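Local coordinates for glucose dehydrogenase (Haloferax mediterranei, PDB 2VWP), which catalyses the zinc-dependent oxidation of D-glucose and several other aldoses, using NAD(+) or, preferably, NADP(+) as electron acceptor, and works as a homodimer, at residues 176-181 / 202-207; 245-250 / 268-273; 251-256 / 276-281. All blocks are in the same frame, centred on the assembly; numbering follows the deposited sequence.

Overall arrangement
All three contacts lie in the nucleotide-binding half of the subunit and border the same NADPH. Contacts 1 and 2, with centres about 10 Å apart, belong to one parallel sheet in which strands 175-179 and 243-248 are neighbours; the backbone joins them through L179 N to Y247 O and A249 N to L179 O, both 2.8 Å. Contact 1 serves the adenosine end of the cofactor and contact 2 mainly the nicotinamide end, through L272 and G273, L272 having its side chain about 10 Å from the catalytic zinc. Contact 3, about 14 Å from contact 2 between centres, follows on from both segments of contact 2; both contacts touch the second subunit, and T250 OG1 meets H255 ND1 at 2.7 Å.

Contact 1 of 3, residues 176-181 / 202-207; sequences AFVLGN and LYCLGR. With NDP (NADPH dihydro-nicotinamide-adenine-dinucleotide phosphate), chain B.
F177 pairs with Y203 and V178 with C204 across a ladder of parallel strands in which the backbone polar groups are met in turn. Y203 N donates a hydrogen bond to A176 O (2.9 Å), V178 N to Y203 O (2.8 Å), and L205 N to V178 O (2.8 Å, 163° at the hydrogen). Just past the strand, G180 N closes the ladder on L205 O in a more bent bond (140°). N181 OD1 accepts the ribose hydroxyl NDP O3B at 2.8 Å, while N181 ND2 is engaged by T214. R207 NE and NH2 both grip phosphate oxygen O2X of NADPH, NH2 at 2.9 Å, and the adenine atom N7A lies over one face of the guanidinium. A chi1 of -174° turns the F177 ring toward strand 201-206, CD1 on Y203 CB, the two side chains crossing at about a right angle. Y203 OH bonds to E241. This is the first beta-alpha-beta unit of the Rossmann fold: helix 183-194 covers the A176, V178 and C204 face, and strands 243-248 and 224-227 flank the pair.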
loop_
_atom_site.group_PDB
_atom_site.type_symbol
_atom_site.label_atom_id
_atom_site.label_comp_id
_atom_site.label_asym_id
_atom_site.label_seq_id
_atom_site.Cartn_x
_atom_site.Cartn_y
_atom_site.Cartn_z
ATOM N N ALA A 176 -13.889 4.037 -9.807
ATOM C CA ALA A 176 -13.857 3.839 -8.365
ATOM C C ALA A 176 -15.031 2.998 -7.892
ATOM O O ALA A 176 -16.162 3.120 -8.384
ATOM C CB ALA A 176 -13.783 5.189 -7.602
ATOM N N PHE A 177 -14.747 2.167 -6.905
ATOM C CA PHE A 177 -15.686 1.173 -6.421
ATOM C C PHE A 177 -15.704 1.236 -4.891
ATOM O O PHE A 177 -14.708 0.915 -4.231
ATOM C CB PHE A 177 -15.217 -0.198 -6.939
ATOM C CG PHE A 177 -16.158 -1.356 -6.653
ATOM C CD1 PHE A 177 -17.517 -1.156 -6.353
ATOM C CD2 PHE A 177 -15.678 -2.665 -6.751
ATOM C CE1 PHE A 177 -18.372 -2.233 -6.123
ATOM C CE2 PHE A 177 -16.532 -3.769 -6.506
ATOM C CZ PHE A 177 -17.879 -3.544 -6.203
ATOM N N VAL A 178 -16.824 1.683 -4.328
ATOM C CA VAL A 178 -17.007 1.664 -2.875
ATOM C C VAL A 178 -17.672 0.356 -2.451
ATOM O O VAL A 178 -18.745 0.006 -2.928
ATOM C CB VAL A 178 -17.866 2.846 -2.358
ATOM C CG1 VAL A 178 -18.071 2.730 -0.833
ATOM C CG2 VAL A 178 -17.231 4.191 -2.715
ATOM N N LEU A 179 -17.046 -0.360 -1.530
ATOM C CA LEU A 179 -17.644 -1.553 -1.007
ATOM C C LEU A 179 -18.363 -1.167 0.268
ATOM O O LEU A 179 -17.725 -0.774 1.246
ATOM C CB LEU A 179 -16.578 -2.629 -0.736
ATOM C CG LEU A 179 -15.476 -2.832 -1.770
ATOM C CD1 LEU A 179 -14.561 -3.989 -1.364
ATOM C CD2 LEU A 179 -16.057 -3.088 -3.136
ATOM N N GLY A 180 -19.697 -1.252 0.269
ATOM C CA GLY A 180 -20.450 -0.862 1.471
ATOM C C GLY A 180 -21.395 0.293 1.226
ATOM O O GLY A 180 -21.015 1.301 0.606
ATOM N N ASN A 181 -22.613 0.155 1.751
ATOM C CA ASN A 181 -23.678 1.148 1.584
ATOM C C ASN A 181 -24.167 1.673 2.937
ATOM O O ASN A 181 -25.314 2.093 3.076
ATOM C CB ASN A 181 -24.848 0.550 0.779
ATOM C CG ASN A 181 -25.438 -0.710 1.443
ATOM O OD1 ASN A 181 -24.713 -1.522 2.021
ATOM N ND2 ASN A 181 -26.757 -0.850 1.381
ATOM N N LEU A 202 -18.431 5.263 -11.376
ATOM C CA LEU A 202 -18.505 4.966 -9.940
ATOM C C LEU A 202 -19.404 3.757 -9.679
ATOM O O LEU A 202 -20.422 3.556 -10.356
ATOM C CB LEU A 202 -19.004 6.181 -9.136
ATOM C CG LEU A 202 -18.295 7.533 -9.285
ATOM C CD1 LEU A 202 -19.133 8.632 -8.629
ATOM C CD2 LEU A 202 -16.893 7.540 -8.713
ATOM N N TYR A 203 -19.007 2.940 -8.711
ATOM C CA TYR A 203 -19.748 1.744 -8.335
ATOM C C TYR A 203 -19.809 1.659 -6.819
ATOM O O TYR A 203 -18.895 2.111 -6.130
ATOM C CB TYR A 203 -19.061 0.481 -8.887
ATOM C CG TYR A 203 -18.810 0.500 -10.371
ATOM C CD1 TYR A 203 -17.728 1.206 -10.911
ATOM C CD2 TYR A 203 -19.652 -0.199 -11.246
ATOM C CE1 TYR A 203 -17.495 1.229 -12.288
ATOM C CE2 TYR A 203 -19.424 -0.187 -12.627
ATOM C CZ TYR A 203 -18.351 0.522 -13.137
ATOM O OH TYR A 203 -18.123 0.537 -14.499
ATOM N N CYS A 204 -20.884 1.080 -6.296
ATOM C CA CYS A 204 -21.024 0.858 -4.867
ATOM C C CYS A 204 -21.679 -0.487 -4.621
ATOM O O CYS A 204 -22.747 -0.795 -5.199
ATOM C CB CYS A 204 -21.832 1.991 -4.188
ATOM S SG CYS A 204 -22.091 1.779 -2.401
ATOM N N LEU A 205 -21.043 -1.271 -3.749
ATOM C CA LEU A 205 -21.475 -2.618 -3.423
ATOM C C LEU A 205 -22.384 -2.650 -2.208
ATOM O O LEU A 205 -22.096 -2.033 -1.180
ATOM C CB LEU A 205 -20.244 -3.519 -3.176
ATOM C CG LEU A 205 -20.530 -5.019 -2.994
ATOM C CD1 LEU A 205 -20.430 -5.700 -4.344
ATOM C CD2 LEU A 205 -19.579 -5.664 -1.977
ATOM N N GLY A 206 -23.499 -3.364 -2.340
ATOM C CA GLY A 206 -24.420 -3.578 -1.242
ATOM C C GLY A 206 -25.089 -4.928 -1.449
ATOM O O GLY A 206 -24.694 -5.697 -2.339
ATOM N N ARG A 207 -26.099 -5.218 -0.637
ATOM C CA ARG A 207 -26.860 -6.461 -0.790
ATOM C C ARG A 207 -28.337 -6.265 -0.392
ATOM O O ARG A 207 -28.901 -7.046 0.359
ATOM C CB ARG A 207 -26.197 -7.594 -0.003
ATOM C CG ARG A 207 -25.941 -7.259 1.432
ATOM C CD ARG A 207 -25.096 -8.306 2.095
ATOM N NE ARG A 207 -24.898 -7.972 3.508
ATOM C CZ ARG A 207 -24.150 -8.682 4.344
ATOM N NH1 ARG A 207 -23.538 -9.777 3.907
ATOM N NH2 ARG A 207 -24.023 -8.307 5.611
HETATM P PA NDP B . -22.094 -0.307 8.232
HETATM O O1A NDP B . -23.339 0.463 8.480
HETATM O O2A NDP B . -22.119 -1.660 8.874
HETATM O O5B NDP B . -21.869 -0.459 6.651
HETATM C C5B NDP B . -21.418 -1.673 6.118
HETATM C C4B NDP B . -22.305 -1.976 4.933
HETATM O O4B NDP B . -21.678 -3.001 4.210
HETATM C C3B NDP B . -23.696 -2.461 5.350
HETATM O O3B NDP B . -24.699 -1.614 4.802
HETATM C C2B NDP B . -23.754 -3.889 4.828
HETATM O O2B NDP B . -24.955 -4.201 4.164
HETATM C C1B NDP B . -22.645 -3.914 3.788
HETATM N N9A NDP B . -22.062 -5.251 3.639
HETATM C C8A NDP B . -21.469 -6.055 4.591
HETATM N N7A NDP B . -21.086 -7.206 3.977
HETATM C C5A NDP B . -21.442 -7.134 2.662
HETATM C C6A NDP B . -21.311 -8.003 1.578
HETATM N N6A NDP B . -20.868 -9.258 1.740
HETATM N N1A NDP B . -21.794 -7.600 0.345
HETATM C C2A NDP B . -22.398 -6.377 0.164
HETATM N N3A NDP B . -22.516 -5.527 1.224
HETATM C C4A NDP B . -22.054 -5.902 2.445
HETATM O O3 NDP B . -20.839 0.591 8.761
HETATM P PN NDP B . -20.267 2.017 8.187
HETATM O O1N NDP B . -20.580 2.258 6.757
HETATM O O2N NDP B . -20.581 3.120 9.134
HETATM O O5D NDP B . -18.702 1.601 8.316
HETATM C C5D NDP B . -18.161 0.627 7.429
HETATM C C4D NDP B . -17.013 -0.205 8.022
HETATM O O4D NDP B . -15.908 0.648 8.265
HETATM C C3D NDP B . -17.329 -0.929 9.335
HETATM O O3D NDP B . -16.653 -2.176 9.396
HETATM C C2D NDP B . -16.730 -0.024 10.390
HETATM O O2D NDP B . -16.264 -0.745 11.504
HETATM C C1D NDP B . -15.557 0.594 9.635
HETATM N N1N NDP B . -15.216 1.942 10.084
HETATM C C2N NDP B . -13.886 2.236 10.100
HETATM C C3N NDP B . -13.399 3.514 10.326
HETATM C C7N NDP B . -11.901 3.730 10.321
HETATM O O7N NDP B . -11.418 4.947 10.807
HETATM N N7N NDP B . -11.072 2.779 9.857
HETATM C C4N NDP B . -14.358 4.665 10.594
HETATM C C5N NDP B . -15.806 4.224 10.543
HETATM C C6N NDP B . -16.172 2.901 10.290
HETATM P P2B NDP B . -26.248 -4.789 4.924
HETATM O O1X NDP B . -26.764 -3.791 5.934
HETATM O O2X NDP B . -25.872 -6.036 5.698
HETATM O O3X NDP B . -27.204 -5.031 3.770
#

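Contact 2 of 3, residues 245-250 / 268-273; sequences FIYEAT and VGALLG. With NDP (NADPH dihydro-nicotinamide-adenine-dinucleotide phosphate), chain B.
Y247 and L272 meet at the carboxyl ends of two adjacent parallel strands of the Rossmann fold, where NADPH is bound. L272 CD2 sits over one face of the Y247 ring, 3.7 Å from its centroid, in a CH-pi contact displaced toward the rim, and the two side chains cross obliquely. Y247 OH is held by T155. Farther back, F245 and V268 lie side by side and point the same way, with V268 CG1 in the plane of the F245 ring at its edge; F245 CZ also touches A270 CB at 4.0 Å. The strands are held in register by backbone bonds, among them E248 N to A270 O at 2.8 Å and 172°. On the opposite face of the sheet, E248 folds back at chi2 (-83°), and its carboxylate bridges two loops. OE2 takes T250 N and G251 N of its own loop, the T250 N-H coming from above the carboxylate plane. In the other loop, OE1 accepts G273 N at 2.9 Å from the syn side, 24° out of that plane.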
loop_
_atom_site.group_PDB
_atom_site.type_symbol
_atom_site.label_atom_id
_atom_site.label_comp_id
_atom_site.label_asym_id
_atom_site.label_seq_id
_atom_site.Cartn_x
_atom_site.Cartn_y
_atom_site.Cartn_z
ATOM N N PHE A 245 -9.534 2.393 -8.302
ATOM C CA PHE A 245 -9.624 2.630 -6.866
ATOM C C PHE A 245 -10.762 1.850 -6.224
ATOM O O PHE A 245 -11.899 1.836 -6.733
ATOM C CB PHE A 245 -9.756 4.133 -6.559
ATOM C CG PHE A 245 -9.780 4.446 -5.087
ATOM C CD1 PHE A 245 -8.677 4.159 -4.282
ATOM C CD2 PHE A 245 -10.913 5.001 -4.496
ATOM C CE1 PHE A 245 -8.711 4.417 -2.919
ATOM C CE2 PHE A 245 -10.951 5.262 -3.135
ATOM C CZ PHE A 245 -9.853 4.972 -2.344
ATOM N N ILE A 246 -10.439 1.200 -5.109
ATOM C CA ILE A 246 -11.413 0.499 -4.293
ATOM C C ILE A 246 -11.335 1.032 -2.869
ATOM O O ILE A 246 -10.255 1.134 -2.282
ATOM C CB ILE A 246 -11.213 -1.043 -4.290
ATOM C CG1 ILE A 246 -11.516 -1.643 -5.675
ATOM C CG2 ILE A 246 -12.120 -1.690 -3.252
ATOM C CD1 ILE A 246 -11.184 -3.134 -5.799
ATOM N N TYR A 247 -12.494 1.402 -2.331
ATOM C CA TYR A 247 -12.597 1.847 -0.953
ATOM C C TYR A 247 -13.456 0.852 -0.218
ATOM O O TYR A 247 -14.659 0.772 -0.463
ATOM C CB TYR A 247 -13.228 3.237 -0.931
ATOM C CG TYR A 247 -13.312 3.917 0.416
ATOM C CD1 TYR A 247 -14.307 3.573 1.334
ATOM C CD2 TYR A 247 -12.436 4.961 0.750
ATOM C CE1 TYR A 247 -14.411 4.224 2.559
ATOM C CE2 TYR A 247 -12.553 5.625 1.972
ATOM C CZ TYR A 247 -13.532 5.249 2.863
ATOM O OH TYR A 247 -13.656 5.902 4.071
ATOM N N GLU A 248 -12.840 0.105 0.698
ATOM C CA GLU A 248 -13.535 -0.927 1.442
ATOM C C GLU A 248 -14.143 -0.396 2.742
ATOM O O GLU A 248 -13.432 0.099 3.622
ATOM C CB GLU A 248 -12.612 -2.129 1.686
ATOM C CG GLU A 248 -13.249 -3.249 2.509
ATOM C CD GLU A 248 -13.185 -3.008 3.986
ATOM O OE1 GLU A 248 -12.113 -2.614 4.486
ATOM O OE2 GLU A 248 -14.195 -3.247 4.676
ATOM N N ALA A 249 -15.469 -0.510 2.848
ATOM C CA ALA A 249 -16.220 -0.066 4.031
ATOM C C ALA A 249 -17.337 -1.066 4.382
ATOM O O ALA A 249 -18.474 -0.665 4.697
ATOM C CB ALA A 249 -16.803 1.344 3.800
ATOM N N THR A 250 -17.013 -2.362 4.309
ATOM C CA THR A 250 -17.975 -3.422 4.666
ATOM C C THR A 250 -17.614 -4.087 5.983
ATOM O O THR A 250 -18.490 -4.558 6.707
ATOM C CB THR A 250 -18.080 -4.534 3.576
ATOM O OG1 THR A 250 -16.778 -5.091 3.332
ATOM C CG2 THR A 250 -18.659 -3.989 2.269
ATOM N N VAL A 268 -5.120 0.896 -6.277
ATOM C CA VAL A 268 -4.979 0.779 -4.822
ATOM C C VAL A 268 -6.330 0.530 -4.163
ATOM O O VAL A 268 -7.352 1.123 -4.545
ATOM C CB VAL A 268 -4.266 2.036 -4.179
ATOM C CG1 VAL A 268 -4.950 3.338 -4.603
ATOM C CG2 VAL A 268 -4.181 1.913 -2.626
ATOM N N GLY A 269 -6.323 -0.368 -3.188
ATOM C CA GLY A 269 -7.450 -0.548 -2.288
ATOM C C GLY A 269 -7.176 0.158 -0.968
ATOM O O GLY A 269 -6.106 -0.020 -0.364
ATOM N N ALA A 270 -8.110 1.010 -0.550
ATOM C CA ALA A 270 -8.118 1.500 0.818
ATOM C C ALA A 270 -9.000 0.580 1.630
ATOM O O ALA A 270 -10.123 0.302 1.236
ATOM C CB ALA A 270 -8.644 2.950 0.890
ATOM N N LEU A 271 -8.491 0.129 2.775
ATOM C CA LEU A 271 -9.234 -0.676 3.719
ATOM C C LEU A 271 -9.576 0.144 4.949
ATOM O O LEU A 271 -8.685 0.751 5.560
ATOM C CB LEU A 271 -8.422 -1.917 4.121
ATOM C CG LEU A 271 -7.854 -2.792 2.987
ATOM C CD1 LEU A 271 -7.085 -3.923 3.620
ATOM C CD2 LEU A 271 -8.945 -3.310 2.053
ATOM N N LEU A 272 -10.868 0.166 5.289
ATOM C CA LEU A 272 -11.393 0.891 6.466
ATOM C C LEU A 272 -12.113 -0.038 7.435
ATOM O O LEU A 272 -12.318 0.310 8.612
ATOM C CB LEU A 272 -12.378 2.004 6.032
ATOM C CG LEU A 272 -11.924 3.316 5.369
ATOM C CD1 LEU A 272 -11.259 4.230 6.398
ATOM C CD2 LEU A 272 -11.035 3.124 4.115
ATOM N N GLY A 273 -12.498 -1.215 6.945
ATOM C CA GLY A 273 -13.267 -2.188 7.738
ATOM C C GLY A 273 -12.532 -2.759 8.926
ATOM O O GLY A 273 -11.305 -2.943 8.892
HETATM P PA NDP B . -22.094 -0.307 8.232
HETATM O O1A NDP B . -23.339 0.463 8.480
HETATM O O2A NDP B . -22.119 -1.660 8.874
HETATM O O5B NDP B . -21.869 -0.459 6.651
HETATM C C5B NDP B . -21.418 -1.673 6.118
HETATM C C4B NDP B . -22.305 -1.976 4.933
HETATM O O4B NDP B . -21.678 -3.001 4.210
HETATM C C3B NDP B . -23.696 -2.461 5.350
HETATM O O3B NDP B . -24.699 -1.614 4.802
HETATM C C2B NDP B . -23.754 -3.889 4.828
HETATM O O2B NDP B . -24.955 -4.201 4.164
HETATM C C1B NDP B . -22.645 -3.914 3.788
HETATM N N9A NDP B . -22.062 -5.251 3.639
HETATM C C8A NDP B . -21.469 -6.055 4.591
HETATM N N7A NDP B . -21.086 -7.206 3.977
HETATM C C5A NDP B . -21.442 -7.134 2.662
HETATM C C6A NDP B . -21.311 -8.003 1.578
HETATM N N6A NDP B . -20.868 -9.258 1.740
HETATM N N1A NDP B . -21.794 -7.600 0.345
HETATM C C2A NDP B . -22.398 -6.377 0.164
HETATM N N3A NDP B . -22.516 -5.527 1.224
HETATM C C4A NDP B . -22.054 -5.902 2.445
HETATM O O3 NDP B . -20.839 0.591 8.761
HETATM P PN NDP B . -20.267 2.017 8.187
HETATM O O1N NDP B . -20.580 2.258 6.757
HETATM O O2N NDP B . -20.581 3.120 9.134
HETATM O O5D NDP B . -18.702 1.601 8.316
HETATM C C5D NDP B . -18.161 0.627 7.429
HETATM C C4D NDP B . -17.013 -0.205 8.022
HETATM O O4D NDP B . -15.908 0.648 8.265
HETATM C C3D NDP B . -17.329 -0.929 9.335
HETATM O O3D NDP B . -16.653 -2.176 9.396
HETATM C C2D NDP B . -16.730 -0.024 10.390
HETATM O O2D NDP B . -16.264 -0.745 11.504
HETATM C C1D NDP B . -15.557 0.594 9.635
HETATM N N1N NDP B . -15.216 1.942 10.084
HETATM C C2N NDP B . -13.886 2.236 10.100
HETATM C C3N NDP B . -13.399 3.514 10.326
HETATM C C7N NDP B . -11.901 3.730 10.321
HETATM O O7N NDP B . -11.418 4.947 10.807
HETATM N N7N NDP B . -11.072 2.779 9.857
HETATM C C4N NDP B . -14.358 4.665 10.594
HETATM C C5N NDP B . -15.806 4.224 10.543
HETATM C C6N NDP B . -16.172 2.901 10.290
HETATM P P2B NDP B . -26.248 -4.789 4.924
HETATM O O1X NDP B . -26.764 -3.791 5.934
HETATM O O2X NDP B . -25.872 -6.036 5.698
HETATM O O3X NDP B . -27.204 -5.031 3.770
#

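Contact 3 of 3, residues 251-256 / 276-281; sequences GFPKHA and SDWAFE. With NDP (NADPH dihydro-nicotinamide-adenine-dinucleotide phosphate), chain B.
K254 and F280 are brought together by two torsions: chi1 of F280 (50°) places CG between its own backbone N and carbonyl carbon, and chi4 of K254 (62°) bends the end of an otherwise extended lysine over the F280 ring. K254 NZ consequently stands 3.9 Å from the F280 centroid and only 4° off the ring normal, a nearly centred cation-pi contact. K254 CE lies over the same face in a CH-pi contact, and K254 CG packs against F280 CZ at 3.5 Å, so the lysine chain lies obliquely across the ring and meets it with CG, CE and the ammonium. The ammonium also approaches the indole, W278 CH2 being 3.2 Å from K254 NZ. The indole of W278 reaches toward P253 at the start of helix 253-262. P253 abuts its edge, CG and CD each 3.6 Å from W278 CE3, and the two side chains cross at about a right angle. F252 adds an oblique aromatic neighbour, its CE1 3.9 Å from W278 CZ3. The adenine amino group N6A of NADPH lies over one face of the F252 ring. The second subunit borders this cluster: its D283 accepts W278 N, its R289 forms a salt bridge with D277, and residues 279-281 pair antiparallel with one of its strands. The arrangement is thus a surface aromatic and cation-pi cluster that joins a helix start at the adenine end of a Rossmann-type cofactor site to a beta strand extending the sheet across the dimer interface.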
loop_
_atom_site.group_PDB
_atom_site.type_symbol
_atom_site.label_atom_id
_atom_site.label_comp_id
_atom_site.label_asym_id
_atom_site.label_seq_id
_atom_site.Cartn_x
_atom_site.Cartn_y
_atom_site.Cartn_z
ATOM N N GLY A 251 -16.317 -4.138 6.286
ATOM C CA GLY A 251 -15.823 -4.947 7.390
ATOM C C GLY A 251 -15.876 -6.448 7.098
ATOM O O GLY A 251 -15.819 -7.258 8.020
ATOM N N PHE A 252 -15.985 -6.806 5.821
ATOM C CA PHE A 252 -16.042 -8.211 5.359
ATOM C C PHE A 252 -14.642 -8.691 4.910
ATOM O O PHE A 252 -14.158 -8.253 3.870
ATOM C CB PHE A 252 -17.024 -8.278 4.180
ATOM C CG PHE A 252 -17.524 -9.672 3.838
ATOM C CD1 PHE A 252 -18.187 -10.454 4.789
ATOM C CD2 PHE A 252 -17.399 -10.164 2.536
ATOM C CE1 PHE A 252 -18.673 -11.731 4.458
ATOM C CE2 PHE A 252 -17.887 -11.432 2.189
ATOM C CZ PHE A 252 -18.516 -12.219 3.156
ATOM N N PRO A 253 -13.995 -9.602 5.676
ATOM C CA PRO A 253 -12.604 -9.985 5.365
ATOM C C PRO A 253 -12.353 -10.468 3.942
ATOM O O PRO A 253 -11.275 -10.211 3.390
ATOM C CB PRO A 253 -12.304 -11.095 6.376
ATOM C CG PRO A 253 -13.210 -10.788 7.523
ATOM C CD PRO A 253 -14.486 -10.316 6.872
ATOM N N LYS A 254 -13.335 -11.146 3.349
ATOM C CA LYS A 254 -13.211 -11.608 1.968
ATOM C C LYS A 254 -12.942 -10.449 1.017
ATOM O O LYS A 254 -12.233 -10.605 0.013
ATOM C CB LYS A 254 -14.462 -12.377 1.524
ATOM C CG LYS A 254 -14.596 -13.760 2.153
ATOM C CD LYS A 254 -15.478 -14.690 1.315
ATOM C CE LYS A 254 -15.291 -16.160 1.698
ATOM N NZ LYS A 254 -15.682 -16.419 3.115
ATOM N N HIS A 255 -13.515 -9.284 1.334
ATOM C CA HIS A 255 -13.335 -8.101 0.494
ATOM C C HIS A 255 -11.907 -7.568 0.477
ATOM O O HIS A 255 -11.470 -7.056 -0.544
ATOM C CB HIS A 255 -14.318 -7.002 0.882
ATOM C CG HIS A 255 -15.739 -7.324 0.537
ATOM N ND1 HIS A 255 -16.810 -6.741 1.179
ATOM C CD2 HIS A 255 -16.264 -8.180 -0.372
ATOM C CE1 HIS A 255 -17.934 -7.212 0.670
ATOM N NE2 HIS A 255 -17.631 -8.094 -0.265
ATOM N N ALA A 256 -11.193 -7.673 1.600
ATOM C CA ALA A 256 -9.763 -7.328 1.631
ATOM C C ALA A 256 -8.966 -8.172 0.629
ATOM O O ALA A 256 -8.165 -7.635 -0.151
ATOM C CB ALA A 256 -9.195 -7.459 3.042
ATOM N N SER A 276 -13.519 -8.995 13.047
ATOM C CA SER A 276 -12.965 -9.929 14.023
ATOM C C SER A 276 -12.199 -11.003 13.259
ATOM O O SER A 276 -12.408 -11.173 12.058
ATOM C CB SER A 276 -14.100 -10.592 14.823
ATOM O OG SER A 276 -14.854 -9.639 15.564
ATOM N N ASP A 277 -11.328 -11.731 13.954
ATOM C CA ASP A 277 -10.663 -12.898 13.378
ATOM C C ASP A 277 -11.657 -13.800 12.650
ATOM O O ASP A 277 -12.793 -13.981 13.101
ATOM C CB ASP A 277 -9.934 -13.697 14.458
ATOM C CG ASP A 277 -8.751 -12.953 15.039
ATOM O OD1 ASP A 277 -8.455 -11.832 14.570
ATOM O OD2 ASP A 277 -8.113 -13.485 15.976
ATOM N N TRP A 278 -11.231 -14.326 11.505
ATOM C CA TRP A 278 -12.043 -15.241 10.714
ATOM C C TRP A 278 -11.144 -15.924 9.699
ATOM O O TRP A 278 -10.656 -15.282 8.772
ATOM C CB TRP A 278 -13.213 -14.514 10.023
ATOM C CG TRP A 278 -14.111 -15.417 9.204
ATOM C CD1 TRP A 278 -14.344 -16.752 9.408
ATOM C CD2 TRP A 278 -14.908 -15.045 8.071
ATOM N NE1 TRP A 278 -15.212 -17.235 8.463
ATOM C CE2 TRP A 278 -15.582 -16.212 7.634
ATOM C CE3 TRP A 278 -15.122 -13.844 7.385
ATOM C CZ2 TRP A 278 -16.453 -16.213 6.532
ATOM C CZ3 TRP A 278 -15.984 -13.843 6.287
ATOM C CH2 TRP A 278 -16.643 -15.024 5.875
ATOM N N ALA A 279 -10.919 -17.222 9.894
ATOM C CA ALA A 279 -10.071 -18.025 9.009
ATOM C C ALA A 279 -10.866 -18.821 7.976
ATOM O O ALA A 279 -11.927 -19.383 8.284
ATOM C CB ALA A 279 -9.180 -18.947 9.825
ATOM N N PHE A 280 -10.348 -18.853 6.751
ATOM C CA PHE A 280 -10.930 -19.625 5.650
ATOM C C PHE A 280 -9.915 -19.783 4.525
ATOM O O PHE A 280 -8.817 -19.232 4.590
ATOM C CB PHE A 280 -12.232 -19.003 5.110
ATOM C CG PHE A 280 -12.135 -17.532 4.798
ATOM C CD1 PHE A 280 -11.728 -17.096 3.536
ATOM C CD2 PHE A 280 -12.482 -16.581 5.762
ATOM C CE1 PHE A 280 -11.655 -15.724 3.243
ATOM C CE2 PHE A 280 -12.407 -15.211 5.483
ATOM C CZ PHE A 280 -11.994 -14.783 4.226
ATOM N N GLU A 281 -10.289 -20.530 3.494
ATOM C CA GLU A 281 -9.365 -20.868 2.422
ATOM C C GLU A 281 -9.159 -19.699 1.460
ATOM O O GLU A 281 -10.096 -19.204 0.834
ATOM C CB GLU A 281 -9.813 -22.127 1.673
ATOM C CG GLU A 281 -8.653 -22.911 1.050
ATOM C CD GLU A 281 -9.093 -23.890 -0.033
ATOM O OE1 GLU A 281 -10.040 -23.576 -0.799
ATOM O OE2 GLU A 281 -8.475 -24.976 -0.125
HETATM P PA NDP B . -22.094 -0.307 8.232
HETATM O O1A NDP B . -23.339 0.463 8.480
HETATM O O2A NDP B . -22.119 -1.660 8.874
HETATM O O5B NDP B . -21.869 -0.459 6.651
HETATM C C5B NDP B . -21.418 -1.673 6.118
HETATM C C4B NDP B . -22.305 -1.976 4.933
HETATM O O4B NDP B . -21.678 -3.001 4.210
HETATM C C3B NDP B . -23.696 -2.461 5.350
HETATM O O3B NDP B . -24.699 -1.614 4.802
HETATM C C2B NDP B . -23.754 -3.889 4.828
HETATM O O2B NDP B . -24.955 -4.201 4.164
HETATM C C1B NDP B . -22.645 -3.914 3.788
HETATM N N9A NDP B . -22.062 -5.251 3.639
HETATM C C8A NDP B . -21.469 -6.055 4.591
HETATM N N7A NDP B . -21.086 -7.206 3.977
HETATM C C5A NDP B . -21.442 -7.134 2.662
HETATM C C6A NDP B . -21.311 -8.003 1.578
HETATM N N6A NDP B . -20.868 -9.258 1.740
HETATM N N1A NDP B . -21.794 -7.600 0.345
HETATM C C2A NDP B . -22.398 -6.377 0.164
HETATM N N3A NDP B . -22.516 -5.527 1.224
HETATM C C4A NDP B . -22.054 -5.902 2.445
HETATM O O3 NDP B . -20.839 0.591 8.761
HETATM P PN NDP B . -20.267 2.017 8.187
HETATM O O1N NDP B . -20.580 2.258 6.757
HETATM O O2N NDP B . -20.581 3.120 9.134
HETATM O O5D NDP B . -18.702 1.601 8.316
HETATM C C5D NDP B . -18.161 0.627 7.429
HETATM C C4D NDP B . -17.013 -0.205 8.022
HETATM O O4D NDP B . -15.908 0.648 8.265
HETATM C C3D NDP B . -17.329 -0.929 9.335
HETATM O O3D NDP B . -16.653 -2.176 9.396
HETATM C C2D NDP B . -16.730 -0.024 10.390
HETATM O O2D NDP B . -16.264 -0.745 11.504
HETATM C C1D NDP B . -15.557 0.594 9.635
HETATM N N1N NDP B . -15.216 1.942 10.084
HETATM C C2N NDP B . -13.886 2.236 10.100
HETATM C C3N NDP B . -13.399 3.514 10.326
HETATM C C7N NDP B . -11.901 3.730 10.321
HETATM O O7N NDP B . -11.418 4.947 10.807
HETATM N N7N NDP B . -11.072 2.779 9.857
HETATM C C4N NDP B . -14.358 4.665 10.594
HETATM C C5N NDP B . -15.806 4.224 10.543
HETATM C C6N NDP B . -16.172 2.901 10.290
HETATM P P2B NDP B . -26.248 -4.789 4.924
HETATM O O1X NDP B . -26.764 -3.791 5.934
HETATM O O2X NDP B . -25.872 -6.036 5.698
HETATM O O3X NDP B . -27.204 -5.031 3.770
#